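Local coordinates for protein BauA (Acinetobacter baumannii, PDB 6HCP) that takes up iron across the outer membrane as a TonB-dependent receptor for the siderophore complex ferric preacinetobactin, at residues I124-F127 against Y128-P132; K268-K271 against A272-L276; K355-G359 against S360-Q364; Y379-R382 against I383-F387. All blocks are in the same frame, centred on the assembly; numbering follows the deposited sequence.

Contact 1. Residues I124-F127 against Y128-P132; sequences ITPF and YRTSP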
loop_
_atom_site.group_PDB
_atom_site.type_symbol
_atom_site.label_atom_id
_atom_site.label_comp_id
_atom_site.label_asym_id
_atom_site.label_seq_id
_atom_site.Cartn_x
_atom_site.Cartn_y
_atom_site.Cartn_z
ATOM N N ILE A 124 28.667 17.269 24.879
ATOM C CA ILE A 124 27.440 17.940 25.364
ATOM C C ILE A 124 26.164 17.217 24.886
ATOM O O ILE A 124 25.131 17.215 25.583
ATOM C CB ILE A 124 27.413 19.411 24.917
ATOM C CG1 ILE A 124 28.731 20.124 25.223
ATOM C CG2 ILE A 124 26.218 20.132 25.513
ATOM C CD1 ILE A 124 29.106 20.048 26.686
ATOM N N THR A 125 26.195 16.751 23.640
ATOM C CA THR A 125 25.034 16.174 22.939
ATOM C C THR A 125 24.595 14.861 23.571
ATOM O O THR A 125 25.361 14.171 24.248
ATOM C CB THR A 125 25.361 15.982 21.449
ATOM O OG1 THR A 125 26.639 15.357 21.343
ATOM C CG2 THR A 125 25.369 17.276 20.671
ATOM N N PRO A 126 23.344 14.418 23.316
ATOM C CA PRO A 126 22.888 13.120 23.807
ATOM C C PRO A 126 23.800 11.977 23.347
ATOM O O PRO A 126 24.347 12.033 22.258
ATOM C CB PRO A 126 21.469 13.019 23.227
ATOM C CG PRO A 126 21.035 14.456 23.126
ATOM C CD PRO A 126 22.274 15.188 22.660
ATOM N N PHE A 127 23.960 10.973 24.205
ATOM C CA PHE A 127 25.004 9.961 24.036
ATOM C C PHE A 127 24.759 9.086 22.794
ATOM O O PHE A 127 25.680 8.810 22.059
ATOM C CB PHE A 127 25.062 9.086 25.283
ATOM C CG PHE A 127 26.352 8.332 25.473
ATOM C CD1 PHE A 127 27.486 8.972 25.948
ATOM C CD2 PHE A 127 26.417 6.963 25.259
ATOM C CE1 PHE A 127 28.639 8.248 26.230
ATOM C CE2 PHE A 127 27.579 6.251 25.504
ATOM C CZ PHE A 127 28.700 6.899 25.981
ATOM N N TYR A 128 23.511 8.657 22.566
ATOM C CA TYR A 128 23.236 7.597 21.585
ATOM C C TYR A 128 22.182 8.005 20.542
ATOM O O TYR A 128 22.143 7.413 19.462
ATOM C CB TYR A 128 22.768 6.325 22.286
ATOM C CG TYR A 128 23.839 5.432 22.839
ATOM C CD1 TYR A 128 25.101 5.344 22.267
ATOM C CD2 TYR A 128 23.601 4.703 23.990
ATOM C CE1 TYR A 128 26.053 4.463 22.754
ATOM C CE2 TYR A 128 24.517 3.779 24.461
ATOM C CZ TYR A 128 25.767 3.703 23.878
ATOM O OH TYR A 128 26.668 2.832 24.394
ATOM N N ARG A 129 21.233 8.877 20.897
ATOM C CA ARG A 129 20.248 9.342 19.903
ATOM C C ARG A 129 19.805 10.757 20.254
ATOM O O ARG A 129 19.544 11.044 21.404
ATOM C CB ARG A 129 19.042 8.396 19.835
ATOM C CG ARG A 129 17.931 8.848 18.885
ATOM C CD ARG A 129 17.253 7.661 18.209
ATOM N NE ARG A 129 16.713 6.734 19.176
ATOM C CZ ARG A 129 16.993 5.445 19.244
ATOM N NH1 ARG A 129 17.504 4.799 18.195
ATOM N NH2 ARG A 129 16.620 4.791 20.329
ATOM N N THR A 130 19.744 11.611 19.231
ATOM C CA THR A 130 19.415 12.995 19.373
ATOM C C THR A 130 18.197 13.321 18.505
ATOM O O THR A 130 18.298 13.317 17.283
ATOM C CB THR A 130 20.615 13.894 19.027
ATOM O OG1 THR A 130 21.667 13.587 19.945
ATOM C CG2 THR A 130 20.273 15.365 19.122
ATOM N N SER A 131 17.112 13.775 19.152
ATOM C CA SER A 131 15.958 14.333 18.419
ATOM C C SER A 131 16.256 15.786 18.066
ATOM O O SER A 131 16.853 16.525 18.847
ATOM C CB SER A 131 14.660 14.177 19.206
ATOM O OG SER A 131 13.533 14.347 18.344
ATOM N N PRO A 132 16.034 16.207 16.810
ATOM C CA PRO A 132 16.630 17.458 16.344
ATOM C C PRO A 132 15.846 18.774 16.512
ATOM O O PRO A 132 16.246 19.792 15.912
ATOM C CB PRO A 132 16.808 17.201 14.844
ATOM C CG PRO A 132 15.691 16.249 14.491
ATOM C CD PRO A 132 15.516 15.374 15.709
HETATM O O HOH W 1 23.098 11.271 19.760
#

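Contact 2. Residues K268-K271 against A272-L276; sequences KPPK and ADTLL. With EDO (1,2-ethanediol), chain B.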
loop_
_atom_site.group_PDB
_atom_site.type_symbol
_atom_site.label_atom_id
_atom_site.label_comp_id
_atom_site.label_asym_id
_atom_site.label_seq_id
_atom_site.Cartn_x
_atom_site.Cartn_y
_atom_site.Cartn_z
ATOM N N LYS A 268 16.395 -15.906 4.348
ATOM C CA LYS A 268 15.659 -14.792 3.813
ATOM C C LYS A 268 15.050 -13.964 4.938
ATOM O O LYS A 268 14.619 -14.496 5.961
ATOM C CB LYS A 268 14.590 -15.303 2.847
ATOM C CG LYS A 268 15.178 -15.828 1.548
ATOM C CD LYS A 268 14.199 -15.764 0.387
ATOM C CE LYS A 268 14.540 -16.742 -0.710
ATOM N NZ LYS A 268 15.873 -16.422 -1.247
ATOM N N PRO A 269 15.074 -12.619 4.810
ATOM C CA PRO A 269 14.543 -11.755 5.853
ATOM C C PRO A 269 13.043 -11.964 6.023
ATOM O O PRO A 269 12.320 -12.131 5.051
ATOM C CB PRO A 269 14.869 -10.333 5.381
ATOM C CG PRO A 269 15.109 -10.451 3.903
ATOM C CD PRO A 269 15.611 -11.864 3.665
ATOM N N PRO A 270 12.568 -12.055 7.276
ATOM C CA PRO A 270 11.141 -11.956 7.584
ATOM C C PRO A 270 10.602 -10.609 7.106
ATOM O O PRO A 270 11.378 -9.707 6.751
ATOM C CB PRO A 270 11.076 -12.016 9.122
ATOM C CG PRO A 270 12.393 -12.616 9.529
ATOM C CD PRO A 270 13.390 -12.160 8.487
ATOM N N LYS A 271 9.283 -10.440 7.185
ATOM C CA LYS A 271 8.690 -9.180 6.740
ATOM C C LYS A 271 9.260 -8.031 7.578
ATOM O O LYS A 271 9.622 -8.204 8.764
ATOM C CB LYS A 271 7.157 -9.262 6.760
ATOM C CG LYS A 271 6.515 -9.620 8.079
ATOM C CD LYS A 271 4.988 -9.696 7.952
ATOM C CE LYS A 271 4.303 -10.092 9.244
ATOM N NZ LYS A 271 4.599 -9.136 10.341
ATOM N N ALA A 272 9.238 -6.841 6.977
ATOM C CA ALA A 272 10.028 -5.708 7.438
ATOM C C ALA A 272 9.605 -5.239 8.834
ATOM O O ALA A 272 10.427 -4.654 9.549
ATOM C CB ALA A 272 9.961 -4.589 6.423
ATOM N N ASP A 273 8.349 -5.496 9.252
ATOM C CA ASP A 273 7.875 -4.987 10.537
ATOM C C ASP A 273 8.076 -6.014 11.665
ATOM O O ASP A 273 7.655 -5.787 12.770
ATOM C CB ASP A 273 6.414 -4.510 10.482
ATOM C CG ASP A 273 5.420 -5.566 10.018
ATOM O OD1 ASP A 273 5.844 -6.694 9.725
ATOM O OD2 ASP A 273 4.225 -5.237 9.908
ATOM N N THR A 274 8.833 -7.080 11.409
ATOM C CA THR A 274 9.129 -8.100 12.399
ATOM C C THR A 274 10.122 -7.534 13.431
ATOM O O THR A 274 11.135 -6.998 13.058
ATOM C CB THR A 274 9.714 -9.344 11.723
ATOM O OG1 THR A 274 8.829 -9.816 10.701
ATOM C CG2 THR A 274 10.030 -10.466 12.681
ATOM N N LEU A 275 9.906 -7.854 14.707
ATOM C CA LEU A 275 10.861 -7.575 15.766
ATOM C C LEU A 275 11.529 -8.893 16.164
ATOM O O LEU A 275 10.872 -9.813 16.616
ATOM C CB LEU A 275 10.138 -6.957 16.961
ATOM C CG LEU A 275 11.047 -6.648 18.144
ATOM C CD1 LEU A 275 12.117 -5.633 17.756
ATOM C CD2 LEU A 275 10.242 -6.172 19.336
ATOM N N LEU A 276 12.844 -8.971 15.982
ATOM C CA LEU A 276 13.592 -10.219 16.226
ATOM C C LEU A 276 14.299 -10.214 17.589
ATOM O O LEU A 276 15.151 -11.058 17.863
ATOM C CB LEU A 276 14.593 -10.414 15.091
ATOM C CG LEU A 276 13.980 -10.767 13.740
ATOM C CD1 LEU A 276 15.063 -10.991 12.709
ATOM C CD2 LEU A 276 13.086 -12.008 13.846
HETATM C C1 EDO B . 6.800 -9.585 14.385
HETATM O O1 EDO B . 7.414 -9.142 15.585
HETATM C C2 EDO B . 6.222 -10.931 14.751
HETATM O O2 EDO B . 6.985 -11.270 15.915
#

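Contact 3. Residues K355-G359 against S360-Q364; sequences KFETG and SVKHQ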
loop_
_atom_site.group_PDB
_atom_site.type_symbol
_atom_site.label_atom_id
_atom_site.label_comp_id
_atom_site.label_asym_id
_atom_site.label_seq_id
_atom_site.Cartn_x
_atom_site.Cartn_y
_atom_site.Cartn_z
ATOM N N LYS A 355 44.118 38.431 12.869
ATOM C CA LYS A 355 44.446 38.691 11.485
ATOM C C LYS A 355 45.646 39.640 11.407
ATOM O O LYS A 355 45.833 40.473 12.301
ATOM C CB LYS A 355 43.265 39.348 10.772
ATOM C CG LYS A 355 41.989 38.524 10.737
ATOM C CD LYS A 355 40.832 39.241 10.076
ATOM C CE LYS A 355 39.542 38.464 10.230
ATOM N NZ LYS A 355 38.407 39.164 9.590
ATOM N N PHE A 356 46.440 39.470 10.352
ATOM C CA PHE A 356 47.529 40.371 10.008
ATOM C C PHE A 356 47.840 40.161 8.532
ATOM O O PHE A 356 47.299 39.247 7.901
ATOM C CB PHE A 356 48.754 40.144 10.906
ATOM C CG PHE A 356 49.376 38.769 10.801
ATOM C CD1 PHE A 356 50.354 38.497 9.864
ATOM C CD2 PHE A 356 49.025 37.768 11.696
ATOM C CE1 PHE A 356 50.892 37.225 9.750
ATOM C CE2 PHE A 356 49.616 36.515 11.632
ATOM C CZ PHE A 356 50.525 36.237 10.640
ATOM N N GLU A 357 48.659 41.057 7.963
ATOM C CA GLU A 357 49.024 41.004 6.578
ATOM C C GLU A 357 50.545 41.078 6.450
ATOM O O GLU A 357 51.198 41.736 7.231
ATOM C CB GLU A 357 48.377 42.156 5.796
ATOM C CG GLU A 357 46.900 42.285 6.088
ATOM C CD GLU A 357 46.120 43.173 5.135
ATOM O OE1 GLU A 357 46.742 43.779 4.246
ATOM O OE2 GLU A 357 44.881 43.203 5.260
ATOM N N THR A 358 51.080 40.287 5.520
ATOM C CA THR A 358 52.477 40.327 5.145
ATOM C C THR A 358 52.549 40.622 3.650
ATOM O O THR A 358 52.279 39.742 2.818
ATOM C CB THR A 358 53.203 39.017 5.502
ATOM O OG1 THR A 358 52.614 37.935 4.777
ATOM C CG2 THR A 358 53.166 38.726 6.987
ATOM N N GLY A 359 52.841 41.885 3.314
ATOM C CA GLY A 359 52.723 42.345 1.940
ATOM C C GLY A 359 51.308 42.148 1.424
ATOM O O GLY A 359 50.358 42.508 2.100
ATOM N N SER A 360 51.177 41.446 0.300
ATOM C CA SER A 360 49.877 41.214 -0.336
ATOM C C SER A 360 49.207 39.915 0.162
ATOM O O SER A 360 48.222 39.446 -0.446
ATOM C CB SER A 360 50.047 41.159 -1.822
ATOM O OG SER A 360 50.774 39.992 -2.203
ATOM N N VAL A 361 49.751 39.315 1.232
ATOM C CA VAL A 361 49.233 38.041 1.781
ATOM C C VAL A 361 48.514 38.316 3.101
ATOM O O VAL A 361 49.069 38.927 3.986
ATOM C CB VAL A 361 50.361 37.013 1.966
ATOM C CG1 VAL A 361 49.834 35.702 2.539
ATOM C CG2 VAL A 361 51.103 36.779 0.666
ATOM N N LYS A 362 47.234 37.930 3.177
ATOM C CA LYS A 362 46.438 38.102 4.357
ATOM C C LYS A 362 46.497 36.813 5.200
ATOM O O LYS A 362 46.413 35.713 4.667
ATOM C CB LYS A 362 44.987 38.405 3.975
ATOM C CG LYS A 362 44.768 39.748 3.293
ATOM C CD LYS A 362 43.313 40.001 2.948
ATOM C CE LYS A 362 43.114 41.294 2.186
ATOM N NZ LYS A 362 41.978 41.199 1.238
ATOM N N HIS A 363 46.574 36.990 6.513
ATOM C CA HIS A 363 46.671 35.902 7.485
ATOM C C HIS A 363 45.465 35.955 8.415
ATOM O O HIS A 363 45.126 37.011 8.971
ATOM C CB HIS A 363 47.981 35.989 8.284
ATOM C CG HIS A 363 49.219 35.799 7.476
ATOM N ND1 HIS A 363 50.031 34.695 7.647
ATOM C CD2 HIS A 363 49.843 36.600 6.570
ATOM C CE1 HIS A 363 51.085 34.803 6.854
ATOM N NE2 HIS A 363 50.945 35.924 6.112
ATOM N N GLN A 364 44.826 34.791 8.592
ATOM C CA GLN A 364 43.789 34.601 9.597
ATOM C C GLN A 364 44.157 33.355 10.400
ATOM O O GLN A 364 44.320 32.292 9.803
ATOM C CB GLN A 364 42.442 34.336 8.920
ATOM C CG GLN A 364 41.265 35.131 9.444
ATOM C CD GLN A 364 40.134 34.993 8.450
ATOM O OE1 GLN A 364 39.991 35.801 7.535
ATOM N NE2 GLN A 364 39.526 33.820 8.439
#

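Contact 4. Residues Y379-R382 against I383-F387; sequences YGYR and IIPGF. With EDO (1,2-ethanediol), chain Q.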
loop_
_atom_site.group_PDB
_atom_site.type_symbol
_atom_site.label_atom_id
_atom_site.label_comp_id
_atom_site.label_asym_id
_atom_site.label_seq_id
_atom_site.Cartn_x
_atom_site.Cartn_y
_atom_site.Cartn_z
ATOM N N TYR A 379 27.183 -1.015 35.222
ATOM C CA TYR A 379 26.443 -2.055 35.909
ATOM C C TYR A 379 26.005 -3.074 34.867
ATOM O O TYR A 379 25.731 -2.698 33.723
ATOM C CB TYR A 379 25.178 -1.490 36.552
ATOM C CG TYR A 379 25.370 -0.330 37.479
ATOM C CD1 TYR A 379 25.660 0.931 36.994
ATOM C CD2 TYR A 379 25.271 -0.492 38.856
ATOM C CE1 TYR A 379 25.860 2.005 37.841
ATOM C CE2 TYR A 379 25.521 0.561 39.720
ATOM C CZ TYR A 379 25.796 1.816 39.214
ATOM O OH TYR A 379 25.985 2.871 40.057
ATOM N N GLY A 380 25.946 -4.351 35.233
ATOM C CA GLY A 380 25.363 -5.292 34.298
ATOM C C GLY A 380 25.336 -6.731 34.762
ATOM O O GLY A 380 26.014 -7.125 35.701
ATOM N N TYR A 381 24.530 -7.519 34.042
ATOM C CA TYR A 381 24.589 -8.973 34.041
ATOM C C TYR A 381 24.904 -9.452 32.626
ATOM O O TYR A 381 24.137 -9.190 31.679
ATOM C CB TYR A 381 23.239 -9.606 34.401
ATOM C CG TYR A 381 22.795 -9.463 35.831
ATOM C CD1 TYR A 381 23.445 -10.133 36.856
ATOM C CD2 TYR A 381 21.582 -8.860 36.115
ATOM C CE1 TYR A 381 22.957 -10.101 38.155
ATOM C CE2 TYR A 381 21.087 -8.810 37.403
ATOM C CZ TYR A 381 21.768 -9.444 38.421
ATOM O OH TYR A 381 21.223 -9.399 39.664
ATOM N N ARG A 382 25.934 -10.281 32.521
ATOM C CA ARG A 382 26.147 -11.095 31.354
ATOM C C ARG A 382 25.203 -12.304 31.414
ATOM O O ARG A 382 24.792 -12.822 30.392
ATOM C CB ARG A 382 27.614 -11.536 31.278
ATOM C CG ARG A 382 28.081 -11.866 29.867
ATOM C CD ARG A 382 29.500 -12.413 29.787
ATOM N NE ARG A 382 29.709 -13.586 30.631
ATOM C CZ ARG A 382 29.375 -14.834 30.305
ATOM N NH1 ARG A 382 28.891 -15.108 29.106
ATOM N NH2 ARG A 382 29.507 -15.803 31.192
ATOM N N ILE A 383 25.003 -12.837 32.620
ATOM C CA ILE A 383 24.061 -13.935 32.872
ATOM C C ILE A 383 23.104 -13.470 33.967
ATOM O O ILE A 383 23.535 -13.104 35.048
ATOM C CB ILE A 383 24.792 -15.231 33.285
ATOM C CG1 ILE A 383 25.834 -15.684 32.259
ATOM C CG2 ILE A 383 23.788 -16.335 33.571
ATOM C CD1 ILE A 383 26.753 -16.773 32.765
ATOM N N ILE A 384 21.821 -13.341 33.636
ATOM C CA ILE A 384 20.833 -12.878 34.576
ATOM C C ILE A 384 20.414 -14.059 35.451
ATOM O O ILE A 384 19.940 -15.072 34.933
ATOM C CB ILE A 384 19.614 -12.292 33.845
ATOM C CG1 ILE A 384 19.993 -11.180 32.867
ATOM C CG2 ILE A 384 18.575 -11.819 34.837
ATOM C CD1 ILE A 384 18.829 -10.700 32.046
ATOM N N PRO A 385 20.513 -13.946 36.795
ATOM C CA PRO A 385 20.048 -15.011 37.689
ATOM C C PRO A 385 18.574 -15.368 37.435
ATOM O O PRO A 385 17.706 -14.490 37.414
ATOM C CB PRO A 385 20.251 -14.437 39.102
ATOM C CG PRO A 385 21.297 -13.354 38.923
ATOM C CD PRO A 385 21.063 -12.796 37.530
ATOM N N GLY A 386 18.323 -16.648 37.151
ATOM C CA GLY A 386 16.968 -17.144 36.907
ATOM C C GLY A 386 16.607 -17.099 35.430
ATOM O O GLY A 386 15.528 -17.524 35.033
ATOM N N PHE A 387 17.500 -16.549 34.603
ATOM C CA PHE A 387 17.193 -16.306 33.179
ATOM C C PHE A 387 18.409 -16.686 32.336
ATOM O O PHE A 387 18.784 -15.977 31.390
ATOM C CB PHE A 387 16.814 -14.840 32.962
ATOM C CG PHE A 387 15.467 -14.445 33.496
ATOM C CD1 PHE A 387 15.304 -14.080 34.824
ATOM C CD2 PHE A 387 14.365 -14.397 32.662
ATOM C CE1 PHE A 387 14.052 -13.774 35.329
ATOM C CE2 PHE A 387 13.119 -14.045 33.157
ATOM C CZ PHE A 387 12.963 -13.727 34.486
HETATM C C1 EDO Q . 17.262 -10.472 37.826
HETATM O O1 EDO Q . 16.623 -9.323 38.374
HETATM C C2 EDO Q . 16.885 -11.704 38.629
HETATM O O2 EDO Q . 15.706 -12.280 38.061
#

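Contact 1. Residues I124-F127 against Y128-P132
P126, F127, Y128 and T130 meet in a loop of the plug domain, between the short strand 121-122 and strand 135-142, where the chain turns inside the barrel. The two aromatic rings are neighbours in sequence and form a T-shaped pair: the edge of F127 is directed at one face of Y128, with centroids 4.7 Å apart and planes at 71°. F127 CD2 stands 3.4 Å above the middle of the tyrosine ring, while CE2 comes 3.5 Å from Y128 CZ. With F127 CG anti to its own backbone N (chi1 -160°) and Y128 CG beside its own N (chi1 -83°), both side chains run in the same direction. Beyond them, Y128 meets Y315 edge-to-face and F127 touches F341, so barrel aromatics extend the cluster.

On the proline side, the P126 ring lies across T130 at about a right angle. Its CD is 3.2 Å from T130 OG1, and CB approaches R129 O to 3.3 Å. One water spans the bend: it donates to P126 O at 2.9 Å and sits 2.7 Å from T130 OG1. F127 N binds D287 on the barrel, and R129 reaches G99 of the plug and D249 of the barrel. The turn thus pairs apolar ring packing with a water that gives the carbonyl and the hydroxyl, both on buried residues, a shared partner.

Contact 2. Residues K268-K271 against A272-L276
K271 and T274 are the ends of a type I beta turn, set in the long connection between the short strand 258-259 and barrel strand 282-297 that, by the usual topology of TonB-dependent receptors, belongs on the extracellular side.

Hydrogen bonds come first. K271 O accepts twice from T274: the backbone N donates at 3.0 Å from above the carbonyl plane, and the hydroxyl OG1 donates at 2.6 Å from a position only moderately tilted from that plane. The threonine therefore closes the turn with its main chain and its side chain together, which fixes the rotation of the hydroxyl.

The ionic contact joins the first and third residues of the turn. K271 NZ pairs with D273 OD1 at 2.8 Å, approaching on the syn side but 33° out of the carboxylate plane. The lysine chain is extended until its last bond, where a bend (chi4 59°) brings the ammonium round to the acid. On the way its CG passes 3.4 Å from the same OD1, the lysine chain crossing the aspartate at a slant.

Apolar packing is looser: P270 CG reaches L276 CD2 at 4.4 Å, and W682 and L692 add to this patch from strands 682-683 and 691-692. P270 CB also rests 3.5 Å from T274 OG1, a carbon against the hydroxyl that closes the turn. At the start of the segment, K268 NZ forms a salt bridge with D219 of the second subunit.

Just past the turn, a 1,2-ethanediol, probably from the crystallisation liquor, takes the N-H of L275 on its O1 in an almost straight bond, 2.9 Å long at 175°.

Contact 3. Residues K355-G359 against S360-Q364
F356 and H363 face each other on adjoining antiparallel strands, and their side chains carry this contact. F356 holds its CG between the backbone N and the carbonyl carbon (chi1 62°), which swings the ring over its partner; H363 turns CG away from its carbonyl carbon (chi1 -65°). The result is an offset stack with centroids 4.3 Å apart and planes only 17° from parallel. F356 CE1 lies over the rim of the imidazole, 3.2 Å from H363 CG, and H363 CB sits beneath the middle of the phenyl face, 3.5 Å from its centroid, as a CH-pi contact.

The imidazole is also held at its edge. T358 OG1 meets H363 NE2 at 2.9 Å, near the ring plane, with either atom able to donate. ND1 is bonded to D427 on strand 412-431, so both nitrogens have partners and the ring's rotation is fixed.

On the other face of the sheet, K355 and Q364 run alongside each other, CG to CG at 3.7 Å. E357 and K362 do likewise, but the end of K362 leads away: E357 OE2 is 4.0 Å from K362 CG and 5.3 Å from K362 NZ, so the charges do not touch.

Backbone bonds tie F356 to H363 in both directions, the shorter from H363 N to F356 O at 2.7 Å. T358 and V361 pair in the same way around a type II' turn, where G359 adopts positive phi. Such a tight two-residue hairpin joins neighbouring strands 331-358 and 361-381 in the manner of the short periplasmic turns of TonB-dependent receptor barrels.

Contact 4. Residues Y379-R382 against I383-F387
Y381 and P385 pack together where strand 361-381 of the barrel runs out into a loop, probably extracellular by the usual topology of the family, and a type II beta turn from I384 to F387 follows two residues on. P385 CD stands over one face of the tyrosine toward the rim, 3.4 Å from Y381 CE1, and its CH-pi contact has CD 3.6 Å from the ring centroid and 20° off the normal. Y381 keeps CG beside its backbone N (chi1 -71°), which aims the ring at the loop and lets P385 cross it at about a right angle. I384 completes the packing, its CG1 lying 3.9 Å from Y381 CB, and reaches L336 and Q338 on strand 331-358. The phenol OH makes a weak hydrogen bond to T409.

R382 and I383, both exposed, run side by side. The arginine chain bends at chi3, bringing NH2 to 3.3 Å from I383 CD1, while I383 CG1 sits over one face of the guanidinium, off its centre.

Inside the turn, F387 N donates to I384 O at 2.9 Å; P385 occupies the second position and G386, at positive phi, the third. A 1,2-ethanediol, probably from the crystallisation liquor, nestles against I384 CG2 and donates a weak hydrogen bond from its O2 to P385 O at 3.1 Å.

Overall arrangement
Contact 1 belongs to the plug, its centre about 9 Å from that of the chain, whereas contacts 2, 3 and 4 belong to the barrel around it. Contact 2, in a loop, and contact 4, at a strand end and the loop after it, have centres about 27 Å apart, and each is about 28 Å from the centre of contact 1. Their nearest atoms remain about 12 Å and 11 Å from the plug loop, so neither touches it. Contacts 3 and 4 both use strand 361-381, one where it begins and one where it ends, with centres about 64 Å apart. Contact 3 is on the opposite side of the chain's centre from contacts 2 and 4, consistent with periplasmic turn against extracellular loops.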